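Local structure of metalloprotease stcE (Escherichia coli, 4DNY) at residues I16-H21 with G78-F83; R98-S103 with W117-E122. The protein is a secreted zinc metalloprotease and mucinase that probably cleaves O-linked glycoproteins, aiding adhesion and immune evasion during enterohemorrhagic infection. All blocks are in the same frame, centred on the assembly; numbering follows the deposited sequence.

Contact 1 of 2, residues I16-H21 with G78-F83; sequences IDFTPH and GKMVRF
M80 gives nearly half of the buried surface, its thioether lying against the irregular chain of F18, T19 and P20. The sulfur rests against the peptide bond that leads into the proline, with SD 3.5 Å from both T19 C and P20 N. The P20 ring crosses the methionine chain at about a right angle, and its CD approaches SD at 4.0 Å. Beyond the sulfur, the chain bends (chi3 62°) and turns its terminal methyl to the F18 side, where CE comes within 3.6 Å of F18 C. CE also packs 4.0 Å from F18 CB and lies near the plane of the F18 ring, off its edge. Above one of the ring faces, offset toward the rim, sits I16 CG2.

The arrangement is an example of a beta-sandwich strand whose outward-facing residue is covered by a preceding segment without regular structure. M80 begins strand 80-86, the middle strand of a five-stranded sheet, and its side chain also touches L54 on one flanking strand and L109 and K111 on the other. F18 continues the cover over L109 and K111, while P20 extends it onto L54.

The covering chain is shaped by an inverse gamma turn centred on F18, closed by a weak bond from T19 N to D17 O. The T19 hydroxyl OG1 reaches back to D17 OD1 at 2.6 Å, meeting it on the syn side but 31° out of the carboxylate plane. No direct hydrogen bond joins the two segments. Instead, one water accepts from H21 N and lies 2.7 Å from G78 O; a second lies between that carbonyl and T19 O.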
loop_
_atom_site.group_PDB
_atom_site.type_symbol
_atom_site.label_atom_id
_atom_site.label_comp_id
_atom_site.label_asym_id
_atom_site.label_seq_id
_atom_site.Cartn_x
_atom_site.Cartn_y
_atom_site.Cartn_z
ATOM N N ILE A 16 -1.765 12.384 12.830
ATOM C CA ILE A 16 -1.873 12.247 11.346
ATOM C C ILE A 16 -3.384 12.093 11.023
ATOM O O ILE A 16 -4.096 11.354 11.756
ATOM C CB ILE A 16 -1.071 11.010 10.784
ATOM C CG1 ILE A 16 0.443 11.045 11.100
ATOM C CG2 ILE A 16 -1.283 10.851 9.211
ATOM C CD1 ILE A 16 1.216 11.973 10.299
ATOM N N ASP A 17 -3.854 12.770 9.968
ATOM C CA ASP A 17 -5.241 12.672 9.493
ATOM C C ASP A 17 -5.276 11.678 8.332
ATOM O O ASP A 17 -4.992 12.011 7.190
ATOM C CB ASP A 17 -5.760 14.004 8.984
ATOM C CG ASP A 17 -7.162 13.897 8.419
ATOM O OD1 ASP A 17 -7.908 12.942 8.771
ATOM O OD2 ASP A 17 -7.551 14.762 7.589
ATOM N N PHE A 18 -5.641 10.443 8.650
ATOM C CA PHE A 18 -5.762 9.380 7.651
ATOM C C PHE A 18 -7.067 9.475 6.903
ATOM O O PHE A 18 -7.945 8.660 7.057
ATOM C CB PHE A 18 -5.595 8.041 8.372
ATOM C CG PHE A 18 -4.199 7.749 8.778
ATOM C CD1 PHE A 18 -3.324 7.166 7.921
ATOM C CD2 PHE A 18 -3.770 8.027 10.073
ATOM C CE1 PHE A 18 -2.070 6.880 8.302
ATOM C CE2 PHE A 18 -2.461 7.765 10.442
ATOM C CZ PHE A 18 -1.624 7.209 9.535
ATOM N N THR A 19 -7.217 10.538 6.140
ATOM C CA THR A 19 -8.384 10.715 5.235
ATOM C C THR A 19 -7.836 11.085 3.863
ATOM O O THR A 19 -7.035 12.010 3.763
ATOM C CB THR A 19 -9.277 11.853 5.667
ATOM O OG1 THR A 19 -9.545 11.743 7.079
ATOM C CG2 THR A 19 -10.620 11.833 4.876
ATOM N N PRO A 20 -8.318 10.406 2.810
ATOM C CA PRO A 20 -7.790 10.716 1.479
ATOM C C PRO A 20 -8.198 12.075 1.016
ATOM O O PRO A 20 -9.206 12.578 1.448
ATOM C CB PRO A 20 -8.378 9.625 0.567
ATOM C CG PRO A 20 -9.178 8.807 1.382
ATOM C CD PRO A 20 -9.219 9.238 2.815
ATOM N N HIS A 21 -7.361 12.675 0.165
ATOM C CA HIS A 21 -7.571 14.031 -0.340
ATOM C C HIS A 21 -8.928 14.143 -1.025
ATOM O O HIS A 21 -9.576 15.179 -1.015
ATOM C CB HIS A 21 -6.402 14.419 -1.299
ATOM C CG HIS A 21 -6.619 15.722 -2.022
ATOM N ND1 HIS A 21 -6.418 16.967 -1.439
ATOM C CD2 HIS A 21 -7.059 15.969 -3.287
ATOM C CE1 HIS A 21 -6.733 17.921 -2.319
ATOM N NE2 HIS A 21 -7.138 17.338 -3.444
ATOM N N GLY A 78 0.814 13.377 0.681
ATOM C CA GLY A 78 -0.572 13.230 1.114
ATOM C C GLY A 78 -1.303 12.002 0.592
ATOM O O GLY A 78 -2.497 11.798 0.922
ATOM N N LYS A 79 -0.637 11.211 -0.216
ATOM C CA LYS A 79 -1.240 10.012 -0.779
ATOM C C LYS A 79 -1.354 8.919 0.279
ATOM O O LYS A 79 -0.593 8.849 1.225
ATOM C CB LYS A 79 -0.415 9.495 -1.969
ATOM C CG LYS A 79 -0.336 10.459 -3.114
ATOM C CD LYS A 79 -1.681 10.755 -3.728
ATOM C CE LYS A 79 -1.593 11.698 -4.949
ATOM N NZ LYS A 79 -2.767 11.712 -5.792
ATOM N N MET A 80 -2.280 7.964 0.020
ATOM C CA MET A 80 -2.569 6.876 0.968
ATOM C C MET A 80 -2.589 5.520 0.289
ATOM O O MET A 80 -2.939 5.407 -0.881
ATOM C CB MET A 80 -3.873 7.147 1.727
ATOM C CG MET A 80 -3.767 8.334 2.613
ATOM S SD MET A 80 -5.343 8.742 3.402
ATOM C CE MET A 80 -5.742 7.266 4.412
ATOM N N VAL A 81 -2.249 4.500 1.061
ATOM C CA VAL A 81 -2.324 3.104 0.604
ATOM C C VAL A 81 -2.978 2.272 1.690
ATOM O O VAL A 81 -2.549 2.319 2.851
ATOM C CB VAL A 81 -0.926 2.494 0.245
ATOM C CG1 VAL A 81 -1.093 1.055 -0.262
ATOM C CG2 VAL A 81 -0.279 3.374 -0.840
ATOM N N ARG A 82 -4.000 1.524 1.323
ATOM C CA ARG A 82 -4.671 0.589 2.224
ATOM C C ARG A 82 -4.427 -0.824 1.751
ATOM O O ARG A 82 -4.417 -1.090 0.542
ATOM C CB ARG A 82 -6.197 0.871 2.263
ATOM C CG ARG A 82 -6.909 -0.030 3.264
ATOM C CD ARG A 82 -8.367 0.271 3.350
ATOM N NE ARG A 82 -8.623 1.616 3.916
ATOM C CZ ARG A 82 -9.287 2.586 3.315
ATOM N NH1 ARG A 82 -9.765 2.391 2.061
ATOM N NH2 ARG A 82 -9.532 3.763 3.907
ATOM N N PHE A 83 -4.186 -1.743 2.679
ATOM C CA PHE A 83 -4.071 -3.204 2.389
ATOM C C PHE A 83 -5.172 -3.929 3.101
ATOM O O PHE A 83 -5.424 -3.650 4.272
ATOM C CB PHE A 83 -2.747 -3.768 2.886
ATOM C CG PHE A 83 -1.572 -3.287 2.111
ATOM C CD1 PHE A 83 -1.072 -4.024 1.073
ATOM C CD2 PHE A 83 -0.940 -2.077 2.434
ATOM C CE1 PHE A 83 0.013 -3.557 0.337
ATOM C CE2 PHE A 83 0.169 -1.639 1.723
ATOM C CZ PHE A 83 0.624 -2.376 0.677
HETATM O O HOH W 1 -4.670 12.674 2.767
HETATM O O HOH W 2 -4.870 10.991 -0.194
#

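Contact 2 of 2, residues R98-S103 with W117-E122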
loop_
_atom_site.group_PDB
_atom_site.type_symbol
_atom_site.label_atom_id
_atom_site.label_comp_id
_atom_site.label_asym_id
_atom_site.label_seq_id
_atom_site.Cartn_x
_atom_site.Cartn_y
_atom_site.Cartn_z
ATOM N N ARG A 98 11.240 0.888 7.482
ATOM C CA ARG A 98 10.380 0.003 8.295
ATOM C C ARG A 98 9.739 -1.089 7.472
ATOM O O ARG A 98 9.722 -1.039 6.267
ATOM C CB ARG A 98 9.328 0.832 9.015
ATOM C CG ARG A 98 9.959 1.876 9.972
ATOM C CD ARG A 98 8.929 2.502 10.875
ATOM N NE ARG A 98 9.524 3.618 11.606
ATOM C CZ ARG A 98 9.025 4.176 12.714
ATOM N NH1 ARG A 98 7.895 3.719 13.252
ATOM N NH2 ARG A 98 9.661 5.199 13.307
ATOM N N LYS A 99 9.242 -2.092 8.162
ATOM C CA LYS A 99 8.467 -3.149 7.537
ATOM C C LYS A 99 7.409 -3.638 8.562
ATOM O O LYS A 99 7.563 -3.451 9.779
ATOM C CB LYS A 99 9.362 -4.293 7.083
ATOM C CG LYS A 99 10.041 -5.014 8.183
ATOM C CD LYS A 99 10.923 -6.127 7.627
ATOM C CE LYS A 99 11.877 -6.736 8.649
ATOM N NZ LYS A 99 11.262 -7.166 9.925
ATOM N N VAL A 100 6.342 -4.228 8.026
ATOM C CA VAL A 100 5.264 -4.743 8.844
ATOM C C VAL A 100 4.716 -5.977 8.152
ATOM O O VAL A 100 4.697 -6.074 6.911
ATOM C CB VAL A 100 4.163 -3.683 9.069
ATOM C CG1 VAL A 100 3.499 -3.219 7.718
ATOM C CG2 VAL A 100 3.088 -4.202 10.060
ATOM N N THR A 101 4.316 -6.957 8.938
ATOM C CA THR A 101 3.673 -8.166 8.401
ATOM C C THR A 101 2.160 -7.946 8.130
ATOM O O THR A 101 1.437 -7.454 8.996
ATOM C CB THR A 101 3.861 -9.336 9.368
ATOM O OG1 THR A 101 5.256 -9.561 9.507
ATOM C CG2 THR A 101 3.152 -10.626 8.840
ATOM N N LEU A 102 1.742 -8.321 6.929
ATOM C CA LEU A 102 0.349 -8.304 6.550
ATOM C C LEU A 102 -0.127 -9.745 6.580
ATOM O O LEU A 102 0.267 -10.548 5.736
ATOM C CB LEU A 102 0.200 -7.714 5.134
ATOM C CG LEU A 102 -1.204 -7.747 4.537
ATOM C CD1 LEU A 102 -2.205 -6.950 5.359
ATOM C CD2 LEU A 102 -1.105 -7.271 3.100
ATOM N N SER A 103 -0.916 -10.091 7.580
ATOM C CA SER A 103 -1.351 -11.469 7.750
ATOM C C SER A 103 -2.838 -11.582 7.411
ATOM O O SER A 103 -3.554 -10.583 7.310
ATOM C CB SER A 103 -1.066 -11.960 9.161
ATOM O OG SER A 103 -1.714 -11.168 10.146
ATOM N N TRP A 117 6.415 7.673 4.768
ATOM C CA TRP A 117 5.216 6.937 5.025
ATOM C C TRP A 117 4.963 6.803 6.527
ATOM O O TRP A 117 5.903 6.485 7.305
ATOM C CB TRP A 117 5.286 5.507 4.448
ATOM C CG TRP A 117 5.182 5.457 2.959
ATOM C CD1 TRP A 117 6.193 5.257 2.098
ATOM C CD2 TRP A 117 4.005 5.700 2.181
ATOM N NE1 TRP A 117 5.721 5.318 0.798
ATOM C CE2 TRP A 117 4.365 5.571 0.832
ATOM C CE3 TRP A 117 2.639 5.995 2.499
ATOM C CZ2 TRP A 117 3.445 5.777 -0.201
ATOM C CZ3 TRP A 117 1.731 6.174 1.498
ATOM C CH2 TRP A 117 2.143 6.043 0.136
ATOM N N PHE A 118 3.725 7.046 6.953
ATOM C CA PHE A 118 3.253 6.805 8.294
ATOM C C PHE A 118 2.211 5.686 8.249
ATOM O O PHE A 118 1.290 5.751 7.463
ATOM C CB PHE A 118 2.638 8.067 8.885
ATOM C CG PHE A 118 3.643 9.126 9.146
ATOM C CD1 PHE A 118 4.210 9.258 10.394
ATOM C CD2 PHE A 118 4.044 9.972 8.139
ATOM C CE1 PHE A 118 5.186 10.225 10.619
ATOM C CE2 PHE A 118 5.056 10.921 8.374
ATOM C CZ PHE A 118 5.585 11.036 9.610
ATOM N N ARG A 119 2.356 4.693 9.104
ATOM C CA ARG A 119 1.400 3.619 9.253
ATOM C C ARG A 119 0.440 3.914 10.400
ATOM O O ARG A 119 0.836 4.211 11.517
ATOM C CB ARG A 119 2.129 2.278 9.476
ATOM C CG ARG A 119 1.187 1.090 9.428
ATOM C CD ARG A 119 1.945 -0.240 9.579
ATOM N NE ARG A 119 2.449 -0.479 10.901
ATOM C CZ ARG A 119 1.646 -0.879 11.901
ATOM N NH1 ARG A 119 0.331 -1.070 11.678
ATOM N NH2 ARG A 119 2.132 -1.102 13.094
ATOM N N SER A 120 -0.847 3.824 10.113
ATOM C CA SER A 120 -1.892 3.988 11.122
ATOM C C SER A 120 -1.729 2.979 12.223
ATOM O O SER A 120 -1.653 1.792 11.985
ATOM C CB SER A 120 -3.246 3.851 10.464
ATOM O OG SER A 120 -4.280 4.037 11.426
ATOM N N GLY A 121 -1.612 3.484 13.450
ATOM C CA GLY A 121 -1.449 2.606 14.613
ATOM C C GLY A 121 -0.012 2.331 15.010
ATOM O O GLY A 121 0.232 1.614 15.995
ATOM N N GLU A 122 0.937 2.901 14.284
ATOM C CA GLU A 122 2.362 2.708 14.572
ATOM C C GLU A 122 2.772 3.137 16.001
ATOM O O GLU A 122 3.534 2.431 16.651
ATOM C CB GLU A 122 3.234 3.485 13.584
ATOM C CG GLU A 122 4.655 3.055 13.646
ATOM C CD GLU A 122 4.944 1.995 12.628
ATOM O OE1 GLU A 122 4.868 0.784 12.968
ATOM O OE2 GLU A 122 5.235 2.410 11.509
HETATM O O HOH W 3 6.236 -1.801 11.695
#
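R98 meets E122 at the start of strand 98-102, its extended side chain bringing NH1 within 3.4 Å of E122 OE2. The salt bridge is weakly directed: the N-H...O angle is 141°, and the guanidinium and carboxylate planes stand 50° apart. E122 CG lies at the guanidinium edge, 3.3 Å from R98 NH1, so methylene contact accompanies the charge pairing. OE2 has a stronger partner in Y95, whose hydroxyl hydrogen-bonds to it.

At K99 the backbone takes over. A water donates both to K99 O at 2.9 Å and to E122 OE1 at 3.2 Å, bridging the strand to the other carboxylate oxygen.

V100 next supplies the apolar part of the contact. Its CG1 packs 3.8 Å from R119 CD, while CG2 lies over one face of the R119 guanidinium, offset toward the rim. A bend in the arginine chain (chi3 72°) turns its head group toward E122. There R119 NH2 approaches E122 OE1 at 3.3 Å in a salt bridge of poor hydrogen-bond geometry, and NE makes a similarly weak bond to the same OE1 and another weak one to the Y95 hydroxyl. E122 therefore faces two arginines, which would be expected to favour its ionised form.

What brings R119 and E122 together is a type II beta turn, closed by E122 N to R119 O at 3.1 Å, with G121 supplying the positive phi. The whole forms a salt-bridge network at the margin of a beta-sandwich, linking 98-102, an outermost strand of the three-stranded sheet, to 116-119, an outermost strand of the five-stranded one, and the turn that follows it.

Both contacts reach the same five-stranded sheet, but from different sides. Contact 1 is partly buried: a segment ahead of the first strand covers a central strand on the face turned away from the second sheet. Contact 2 is a surface contact, joining an edge strand of one sheet to an edge strand of the other and its following turn. Their chemistry follows: thioether packing with waters between backbone atoms in the first; arginine-carboxylate pairing beside a valine, with a water from backbone to carboxylate, in the second. They also meet. F18 CZ packs 3.5 Å from S120 N, while on the inner face V81 CG2 of strand 80-86 lies 3.7 Å from W117 CH2.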